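PDB 3DUE: putative periplasmic protein from Bacteroides vulgatus ATCC 8482, which is of unknown function but, as a putative periplasmic member of a PepSY-like, beta-lactamase-inhibitor-like family, may act as an inhibitor. Local coordinates for residues A[48-53]-A[68-73]; A[6-11]-A[31-36]; A[18-23]-A[54-59]. One frame throughout, in Å; residues are numbered along the deposited sequence.

Interaction 1: A[48-53]-A[68-73]. With CAC (cacodylate ion), chain B.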
loop_
_atom_site.group_PDB
_atom_site.type_symbol
_atom_site.label_atom_id
_atom_site.label_comp_id
_atom_site.label_asym_id
_atom_site.label_seq_id
_atom_site.Cartn_x
_atom_site.Cartn_y
_atom_site.Cartn_z
ATOM N N PHE A 48 11.009 -1.922 -4.059
ATOM C CA PHE A 48 11.986 -2.952 -3.738
ATOM C C PHE A 48 12.535 -3.563 -5.021
ATOM O O PHE A 48 12.000 -3.367 -6.144
ATOM C CB PHE A 48 11.397 -4.048 -2.838
ATOM C CG PHE A 48 10.836 -3.537 -1.527
ATOM C CD1 PHE A 48 11.679 -3.013 -0.543
ATOM C CD2 PHE A 48 9.478 -3.624 -1.257
ATOM C CE1 PHE A 48 11.175 -2.547 0.657
ATOM C CE2 PHE A 48 8.959 -3.142 -0.072
ATOM C CZ PHE A 48 9.808 -2.634 0.911
ATOM N N THR A 49 13.634 -4.294 -4.877
ATOM C CA THR A 49 14.275 -4.926 -6.048
ATOM C C THR A 49 13.407 -6.009 -6.743
ATOM O O THR A 49 13.573 -6.265 -7.909
ATOM C CB THR A 49 15.660 -5.467 -5.728
ATOM O OG1 THR A 49 15.571 -6.511 -4.743
ATOM C CG2 THR A 49 16.567 -4.330 -5.246
ATOM N N ASN A 50 12.440 -6.563 -6.038
ATOM C CA ASN A 50 11.512 -7.517 -6.627
ATOM C C ASN A 50 10.320 -6.847 -7.325
ATOM O O ASN A 50 9.456 -7.563 -7.874
ATOM C CB ASN A 50 11.007 -8.530 -5.587
ATOM C CG ASN A 50 9.988 -7.946 -4.642
ATOM O OD1 ASN A 50 9.951 -6.740 -4.404
ATOM N ND2 ASN A 50 9.145 -8.822 -4.075
ATOM N N GLY A 51 10.270 -5.506 -7.305
ATOM C CA GLY A 51 9.218 -4.750 -7.990
ATOM C C GLY A 51 8.072 -4.310 -7.091
ATOM O O GLY A 51 7.223 -3.522 -7.533
ATOM N N ASP A 52 8.007 -4.836 -5.861
ATOM C CA ASP A 52 6.927 -4.460 -4.915
ATOM C C ASP A 52 7.135 -3.014 -4.449
ATOM O O ASP A 52 8.268 -2.564 -4.344
ATOM C CB ASP A 52 6.823 -5.462 -3.768
ATOM C CG ASP A 52 6.196 -6.766 -4.209
ATOM O OD1 ASP A 52 5.569 -6.824 -5.321
ATOM O OD2 ASP A 52 6.301 -7.727 -3.412
ATOM N N LYS A 53 6.034 -2.278 -4.290
ATOM C CA LYS A 53 6.077 -0.833 -4.064
ATOM C C LYS A 53 5.189 -0.379 -2.936
ATOM O O LYS A 53 4.071 -0.877 -2.782
ATOM C CB LYS A 53 5.687 -0.106 -5.379
ATOM C CG LYS A 53 5.224 1.346 -5.225
ATOM C CD LYS A 53 5.018 2.020 -6.535
ATOM C CE LYS A 53 4.678 3.559 -6.387
ATOM N NZ LYS A 53 3.591 3.852 -5.462
ATOM N N LYS A 68 2.169 -6.657 -6.314
ATOM C CA LYS A 68 1.732 -7.400 -7.509
ATOM C C LYS A 68 2.695 -8.523 -7.915
ATOM O O LYS A 68 2.333 -9.377 -8.702
ATOM C CB LYS A 68 1.490 -6.434 -8.692
ATOM C CG LYS A 68 2.772 -5.915 -9.334
ATOM C CD LYS A 68 2.510 -5.087 -10.623
ATOM C CE LYS A 68 2.089 -3.677 -10.368
ATOM N NZ LYS A 68 3.187 -2.909 -9.771
ATOM N N TYR A 69 3.921 -8.515 -7.372
ATOM C CA TYR A 69 4.916 -9.542 -7.671
ATOM C C TYR A 69 4.994 -10.578 -6.569
ATOM O O TYR A 69 5.804 -11.487 -6.648
ATOM C CB TYR A 69 6.296 -8.915 -7.920
ATOM C CG TYR A 69 6.274 -7.879 -9.007
ATOM C CD1 TYR A 69 6.342 -8.240 -10.335
ATOM C CD2 TYR A 69 6.198 -6.538 -8.693
ATOM C CE1 TYR A 69 6.322 -7.275 -11.343
ATOM C CE2 TYR A 69 6.170 -5.583 -9.678
ATOM C CZ TYR A 69 6.235 -5.948 -11.003
ATOM O OH TYR A 69 6.184 -4.987 -12.012
ATOM N N SER A 70 4.187 -10.420 -5.526
ATOM C CA SER A 70 4.129 -11.422 -4.439
ATOM C C SER A 70 2.666 -11.394 -3.909
ATOM O O SER A 70 1.769 -11.812 -4.619
ATOM C CB SER A 70 5.225 -11.164 -3.390
ATOM O OG SER A 70 5.115 -9.908 -2.721
ATOM N N ALA A 71 2.431 -10.892 -2.704
ATOM C CA ALA A 71 1.086 -10.724 -2.142
ATOM C C ALA A 71 1.241 -9.724 -1.024
ATOM O O ALA A 71 2.363 -9.581 -0.485
ATOM C CB ALA A 71 0.518 -12.073 -1.609
ATOM N N VAL A 72 0.164 -9.019 -0.685
ATOM C CA VAL A 72 0.149 -8.068 0.449
ATOM C C VAL A 72 0.268 -8.883 1.734
ATOM O O VAL A 72 -0.462 -9.841 1.895
ATOM C CB VAL A 72 -1.149 -7.277 0.496
ATOM C CG1 VAL A 72 -1.224 -6.301 1.713
ATOM C CG2 VAL A 72 -1.292 -6.467 -0.834
ATOM N N PRO A 73 1.237 -8.554 2.593
ATOM C CA PRO A 73 1.323 -9.295 3.864
ATOM C C PRO A 73 0.016 -9.177 4.650
ATOM O O PRO A 73 -0.510 -8.083 4.859
ATOM C CB PRO A 73 2.472 -8.598 4.591
ATOM C CG PRO A 73 3.315 -8.066 3.480
ATOM C CD PRO A 73 2.325 -7.561 2.483
HETATM AS AS CAC B . 6.665 -1.450 -10.840
HETATM O O1 CAC B . 5.490 -2.712 -11.164
HETATM O O2 CAC B . 6.329 -0.753 -9.264
HETATM C C1 CAC B . 8.520 -2.124 -10.778
HETATM C C2 CAC B . 6.421 -0.062 -12.190
HETATM O O HOH W 1 4.451 -3.285 -7.330
#
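Asp52 and the pair Tyr69-Ser70 lock the beta turn of a hairpin to the loop that leads out of strand 62-66. The type I turn, Phe48 to Gly51, joins strand 41-48 to strand 53-56, and Asp52 follows it with a carboxylate that serves both loops. Its OD1 accepts the backbone N of Tyr69 (3.1 Å, N-H...O 151°) through the syn lone pair, while OD2 takes the hydroxyl OG of Ser70 at 2.6 Å, also from the syn side. One short acidic side chain thus receives two donors from consecutive residues, which fixes the rotation of its carboxylate. From its own loop, Asn50 ND2 adds a weak bond to OD2. The other end of that amide works too: Asn50 OD1 accepts the backbone N of Asp52 at 3.1 Å, an Asx turn that ties the aspartate's own backbone to the asparagine.

Glycine suits position 51 for two reasons. The positive phi of Gly51 (98°) would press a CB against the preceding carbonyl, and Tyr69 occupies the place where a CB would point. The ring instead brings its edge to the carbonyl oxygen, with Tyr69 CE2 3.2 Å from Gly51 O. Gly51 O accepts a hydrogen bond from a water, and that water accepts one from Lys68 NZ. The lysine chain bends at its last two torsions, folding its amine back beside the tyrosine; Lys68 CG lies over one face of the ring, near the rim.

A cacodylate ion, probably from the crystallisation liquor, sits at the outer end of this surface contact. Its O1 gathers two donors, Lys68 NZ at 2.7 Å and the phenol Tyr69 OH at 2.5 Å.

Interaction 2: A[6-11]-A[31-36]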
loop_
_atom_site.group_PDB
_atom_site.type_symbol
_atom_site.label_atom_id
_atom_site.label_comp_id
_atom_site.label_asym_id
_atom_site.label_seq_id
_atom_site.Cartn_x
_atom_site.Cartn_y
_atom_site.Cartn_z
ATOM N N LYS A 6 12.197 14.037 -5.560
ATOM C CA LYS A 6 13.611 14.019 -5.210
ATOM C C LYS A 6 13.951 12.657 -4.646
ATOM O O LYS A 6 13.175 12.100 -3.897
ATOM C CB LYS A 6 13.926 15.120 -4.198
ATOM C CG LYS A 6 13.785 16.539 -4.836
ATOM C CD LYS A 6 14.497 17.620 -3.994
ATOM C CE LYS A 6 14.252 19.083 -4.499
ATOM N NZ LYS A 6 14.838 19.338 -5.881
ATOM N N PRO A 7 15.106 12.111 -5.037
ATOM C CA PRO A 7 15.488 10.818 -4.476
ATOM C C PRO A 7 15.888 10.946 -2.996
ATOM O O PRO A 7 16.475 11.968 -2.577
ATOM C CB PRO A 7 16.684 10.392 -5.347
ATOM C CG PRO A 7 17.285 11.648 -5.843
ATOM C CD PRO A 7 16.125 12.645 -5.975
ATOM N N ILE A 8 15.636 9.888 -2.234
ATOM C CA ILE A 8 15.964 9.884 -0.848
ATOM C C ILE A 8 16.519 8.528 -0.450
ATOM O O ILE A 8 16.388 7.546 -1.177
ATOM C CB ILE A 8 14.739 10.214 0.066
ATOM C CG1 ILE A 8 13.666 9.097 -0.023
ATOM C CG2 ILE A 8 14.201 11.620 -0.234
ATOM C CD1 ILE A 8 12.571 9.195 1.056
ATOM N N GLN A 9 17.170 8.540 0.705
ATOM C CA GLN A 9 17.662 7.342 1.365
ATOM C C GLN A 9 16.564 6.920 2.329
ATOM O O GLN A 9 15.735 7.739 2.719
ATOM C CB GLN A 9 18.954 7.635 2.130
ATOM C CG GLN A 9 20.145 8.039 1.219
ATOM C CD GLN A 9 20.670 6.842 0.466
ATOM O OE1 GLN A 9 20.768 5.766 1.046
ATOM N NE2 GLN A 9 20.996 7.004 -0.821
ATOM N N VAL A 10 16.581 5.647 2.708
ATOM C CA VAL A 10 15.637 5.064 3.667
ATOM C C VAL A 10 15.634 5.813 4.990
ATOM O O VAL A 10 14.550 6.069 5.555
ATOM C CB VAL A 10 15.888 3.518 3.895
ATOM C CG1 VAL A 10 15.077 2.946 5.080
ATOM C CG2 VAL A 10 15.599 2.706 2.635
ATOM N N ASN A 11 16.795 6.223 5.481
ATOM C CA ASN A 11 16.814 6.968 6.742
ATOM C C ASN A 11 16.200 8.366 6.675
ATOM O O ASN A 11 16.131 9.039 7.684
ATOM C CB ASN A 11 18.203 7.018 7.362
ATOM C CG ASN A 11 19.187 7.774 6.532
ATOM O OD1 ASN A 11 18.844 8.531 5.599
ATOM N ND2 ASN A 11 20.443 7.608 6.887
ATOM N N ALA A 31 15.209 -0.742 -3.919
ATOM C CA ALA A 31 15.781 -0.420 -5.228
ATOM C C ALA A 31 15.874 1.095 -5.381
ATOM O O ALA A 31 16.831 1.607 -5.949
ATOM C CB ALA A 31 14.946 -0.986 -6.372
HETATM N N MSE A 32 14.860 1.795 -4.903
HETATM C CA MSE A 32 14.787 3.244 -5.041
HETATM C C MSE A 32 13.736 3.818 -4.142
HETATM O O MSE A 32 12.765 3.160 -3.840
HETATM C CB MSE A 32 14.517 3.605 -6.491
HETATM C CG MSE A 32 13.315 2.944 -7.067
HETATM SE SE MSE A 32 13.194 3.177 -8.969
HETATM C CE MSE A 32 14.703 2.080 -9.579
ATOM N N ALA A 33 13.969 5.051 -3.693
ATOM C CA ALA A 33 13.053 5.757 -2.827
ATOM C C ALA A 33 13.077 7.227 -3.196
ATOM O O ALA A 33 14.136 7.769 -3.544
ATOM C CB ALA A 33 13.428 5.565 -1.347
ATOM N N LYS A 34 11.910 7.855 -3.084
ATOM C CA LYS A 34 11.753 9.263 -3.388
ATOM C C LYS A 34 10.681 9.915 -2.538
ATOM O O LYS A 34 9.845 9.258 -1.905
ATOM C CB LYS A 34 11.372 9.494 -4.879
ATOM C CG LYS A 34 9.992 8.955 -5.250
ATOM C CD LYS A 34 9.600 9.201 -6.705
ATOM C CE LYS A 34 8.239 8.486 -6.981
ATOM N NZ LYS A 34 7.748 8.613 -8.402
HETATM N N MSE A 35 10.751 11.235 -2.524
HETATM C CA MSE A 35 9.740 12.044 -1.887
HETATM C C MSE A 35 9.052 12.811 -3.004
HETATM O O MSE A 35 9.716 13.301 -3.898
HETATM C CB MSE A 35 10.354 13.009 -0.883
HETATM C CG MSE A 35 9.305 13.799 -0.151
HETATM SE SE MSE A 35 10.084 15.165 0.966
HETATM C CE MSE A 35 11.251 16.072 -0.419
ATOM N N GLU A 36 7.717 12.876 -2.942
ATOM C CA GLU A 36 6.865 13.553 -3.925
ATOM C C GLU A 36 6.097 14.688 -3.224
ATOM O O GLU A 36 5.917 14.655 -2.017
ATOM C CB GLU A 36 5.809 12.574 -4.508
ATOM C CG GLU A 36 6.253 11.514 -5.506
ATOM C CD GLU A 36 6.340 11.933 -6.986
ATOM O OE1 GLU A 36 6.270 13.163 -7.325
ATOM O OE2 GLU A 36 6.484 10.996 -7.832
HETATM O O HOH W 2 16.888 5.800 -3.321
#
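Lys6 and Met35, a selenomethionine here, form an antiparallel hydrogen-bonded pair that adds the short strand 6-7 to the border of the sheet. The amide N of Lys6 donates to Met35 O (3.1 Å), and N of Met35 returns a bond to Lys6 O (2.9 Å). Next comes the non-hydrogen-bonded pair of Pro7 and Lys34. Proline suits this position because its nitrogen, which has no hydrogen to give, is not asked for a bond; its CA instead lies 3.5 Å from Ala33 O. That same carbonyl accepts Ile8 N at 2.9 Å, from well above its plane. A water then extends the join, donating to Ile8 O and accepting from Ala33 N, where the two backbones no longer pair directly.

Around this polar seam Ile8 supplies the apolar contact. Its chi1 of 66° sets CG1 between the backbone N and carbonyl carbon, so that this branch lies against Ala33 CB (3.8 Å), while CG2 reaches Met35 CB (4.1 Å). The small alanine admits the branched side chain close to the strand. On the face opposite Ala33 and Met35, Lys34, extended beyond CG, makes a salt bridge from NZ to Glu36 OE2 (2.8 Å).

Ile8 and Met35 also touch Tyr44 of strand 41-48, and Ile8 meets Leu13 before helix 15-24. Backbone bonds of Lys34 with Asp45 join strand 30-38 to strand 41-48, leaving strand 6-7 outermost.

Interaction 3: A[18-23]-A[54-59]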
loop_
_atom_site.group_PDB
_atom_site.type_symbol
_atom_site.label_atom_id
_atom_site.label_comp_id
_atom_site.label_asym_id
_atom_site.label_seq_id
_atom_site.Cartn_x
_atom_site.Cartn_y
_atom_site.Cartn_z
ATOM N N GLN A 18 9.800 3.676 8.151
ATOM C CA GLN A 18 10.939 2.771 8.284
ATOM C C GLN A 18 10.540 1.524 9.072
ATOM O O GLN A 18 10.946 0.396 8.735
ATOM C CB GLN A 18 12.121 3.459 8.945
ATOM C CG GLN A 18 12.651 4.622 8.137
ATOM C CD GLN A 18 13.825 5.241 8.807
ATOM O OE1 GLN A 18 14.762 4.522 9.199
ATOM N NE2 GLN A 18 13.778 6.555 9.016
ATOM N N THR A 19 9.781 1.701 10.145
ATOM C CA THR A 19 9.344 0.575 10.981
ATOM C C THR A 19 8.399 -0.341 10.193
ATOM O O THR A 19 8.424 -1.555 10.351
ATOM C CB THR A 19 8.627 1.075 12.259
ATOM O OG1 THR A 19 9.572 1.766 13.069
ATOM C CG2 THR A 19 8.023 -0.082 13.089
ATOM N N PHE A 20 7.537 0.257 9.401
ATOM C CA PHE A 20 6.632 -0.520 8.569
ATOM C C PHE A 20 7.416 -1.461 7.616
ATOM O O PHE A 20 7.108 -2.658 7.514
ATOM C CB PHE A 20 5.710 0.409 7.807
ATOM C CG PHE A 20 4.711 -0.306 6.948
ATOM C CD1 PHE A 20 3.464 -0.654 7.463
ATOM C CD2 PHE A 20 5.006 -0.609 5.641
ATOM C CE1 PHE A 20 2.547 -1.287 6.664
ATOM C CE2 PHE A 20 4.074 -1.242 4.839
ATOM C CZ PHE A 20 2.874 -1.581 5.359
ATOM N N ILE A 21 8.456 -0.932 6.969
ATOM C CA ILE A 21 9.309 -1.737 6.076
ATOM C C ILE A 21 10.017 -2.852 6.861
ATOM O O ILE A 21 10.068 -4.003 6.424
ATOM C CB ILE A 21 10.330 -0.842 5.311
ATOM C CG1 ILE A 21 9.571 0.156 4.368
ATOM C CG2 ILE A 21 11.349 -1.699 4.549
ATOM C CD1 ILE A 21 10.475 1.228 3.752
ATOM N N LYS A 22 10.555 -2.537 8.026
ATOM C CA LYS A 22 11.268 -3.542 8.794
ATOM C C LYS A 22 10.336 -4.608 9.289
ATOM O O LYS A 22 10.722 -5.764 9.353
ATOM C CB LYS A 22 12.049 -2.904 9.948
ATOM C CG LYS A 22 13.327 -2.264 9.460
ATOM N N THR A 23 9.098 -4.239 9.604
ATOM C CA THR A 23 8.116 -5.214 10.104
ATOM C C THR A 23 7.585 -6.165 8.988
ATOM O O THR A 23 7.555 -7.377 9.169
ATOM C CB THR A 23 6.937 -4.472 10.786
ATOM O OG1 THR A 23 7.434 -3.772 11.942
ATOM C CG2 THR A 23 5.845 -5.477 11.262
ATOM N N LEU A 54 5.703 0.586 -2.169
ATOM C CA LEU A 54 5.001 1.211 -1.046
ATOM C C LEU A 54 4.945 2.727 -1.309
ATOM O O LEU A 54 5.910 3.289 -1.852
ATOM C CB LEU A 54 5.782 1.002 0.237
ATOM C CG LEU A 54 6.129 -0.445 0.551
ATOM C CD1 LEU A 54 6.862 -0.538 1.840
ATOM C CD2 LEU A 54 4.810 -1.271 0.565
ATOM N N GLU A 55 3.833 3.344 -0.922
ATOM C CA GLU A 55 3.672 4.792 -0.846
ATOM C C GLU A 55 3.178 5.103 0.581
ATOM O O GLU A 55 2.321 4.406 1.135
ATOM C CB GLU A 55 2.618 5.317 -1.801
ATOM C CG GLU A 55 2.490 6.839 -1.855
ATOM C CD GLU A 55 1.264 7.284 -2.615
ATOM O OE1 GLU A 55 0.129 6.787 -2.289
ATOM O OE2 GLU A 55 1.433 8.152 -3.517
ATOM N N PHE A 56 3.674 6.205 1.123
ATOM C CA PHE A 56 3.351 6.663 2.463
ATOM C C PHE A 56 2.972 8.108 2.414
ATOM O O PHE A 56 3.452 8.826 1.533
ATOM C CB PHE A 56 4.573 6.576 3.365
ATOM C CG PHE A 56 5.174 5.188 3.493
ATOM C CD1 PHE A 56 4.682 4.314 4.435
ATOM C CD2 PHE A 56 6.264 4.789 2.695
ATOM C CE1 PHE A 56 5.219 3.085 4.601
ATOM C CE2 PHE A 56 6.801 3.554 2.829
ATOM C CZ PHE A 56 6.297 2.690 3.813
ATOM N N ASP A 57 2.153 8.544 3.369
ATOM C CA ASP A 57 1.735 9.933 3.441
ATOM C C ASP A 57 2.829 10.727 4.128
ATOM O O ASP A 57 3.895 10.173 4.427
ATOM C CB ASP A 57 0.354 10.091 4.101
ATOM C CG ASP A 57 0.333 9.748 5.599
ATOM O OD1 ASP A 57 1.378 9.568 6.250
ATOM O OD2 ASP A 57 -0.785 9.673 6.125
ATOM N N LYS A 58 2.566 12.006 4.383
ATOM C CA LYS A 58 3.566 12.922 4.970
ATOM C C LYS A 58 4.048 12.529 6.376
ATOM O O LYS A 58 5.102 13.006 6.828
ATOM C CB LYS A 58 3.020 14.343 5.022
ATOM C CG LYS A 58 1.855 14.534 5.969
ATOM C CD LYS A 58 1.261 15.919 5.854
ATOM C CE LYS A 58 0.104 16.085 6.842
ATOM N NZ LYS A 58 -0.416 17.504 6.918
ATOM N N LYS A 59 3.267 11.688 7.045
ATOM C CA LYS A 59 3.587 11.190 8.373
ATOM C C LYS A 59 4.107 9.740 8.349
ATOM O O LYS A 59 4.342 9.157 9.407
ATOM C CB LYS A 59 2.366 11.319 9.279
ATOM C CG LYS A 59 1.908 12.777 9.435
ATOM C CD LYS A 59 0.861 12.866 10.468
ATOM C CE LYS A 59 -0.024 14.032 10.287
ATOM N NZ LYS A 59 -1.121 13.919 11.260
#
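Thr19 O, on helix 15-24, is gripped twice by Thr23: by its backbone N and by its hydroxyl OG1, both at 2.9 Å and from opposite faces of the carbonyl plane. A threonine can thus return its hydroxyl to the helix backbone.

Phe20, one residue after Thr19, points at the strand from its first bond, and a chi1 of -178° places CG opposite the backbone N; in this wholly apolar contact its ring offers a face to the edge of Phe56. This is an offset edge-to-face pair, the planes at 84° and the centroids 5.8 Å apart; Phe20 CD2 and Phe56 CE1 approach to 3.8 Å. Leu54 comes from the same side of strand 53-56, two residues back, and sets CD1 at the edge of the Phe20 ring. The same methyl meets Ile21 CG1 at 3.8 Å, and this methylene also nears Phe56 CZ (4.2 Å). The aliphatic branches pack beside both rings.

Trp62 and Val65 of strand 62-66 also touch Phe20. Alternate strand residues facing a helix nearly antiparallel to them (153°) form part of the hydrophobic core of an alpha+beta fold, a helix on an antiparallel sheet, consistent with the PepSY-like family.

Overall arrangement
Interaction 3 is the buried contact of the three, made of rings and aliphatic branches between helix 15-24 and the sheet. Interactions 1 and 2 lie at the surface and rely on polar bonds: a carboxylate binds a backbone amide and a hydroxyl in interaction 1, whereas backbone amides add an edge strand in interaction 2. All three attach to one antiparallel sheet, interaction 1 through the loops at its strand ends. Strand 53-56 supplies one half of interaction 3 and follows the turn of interaction 1, whose Phe48 packs on Leu54 and Ile21. Ala31 touches the same turn, linking interaction 2 to it, and the chain from strand 6-7 passes through helix 15-24 before reaching strand 30-38.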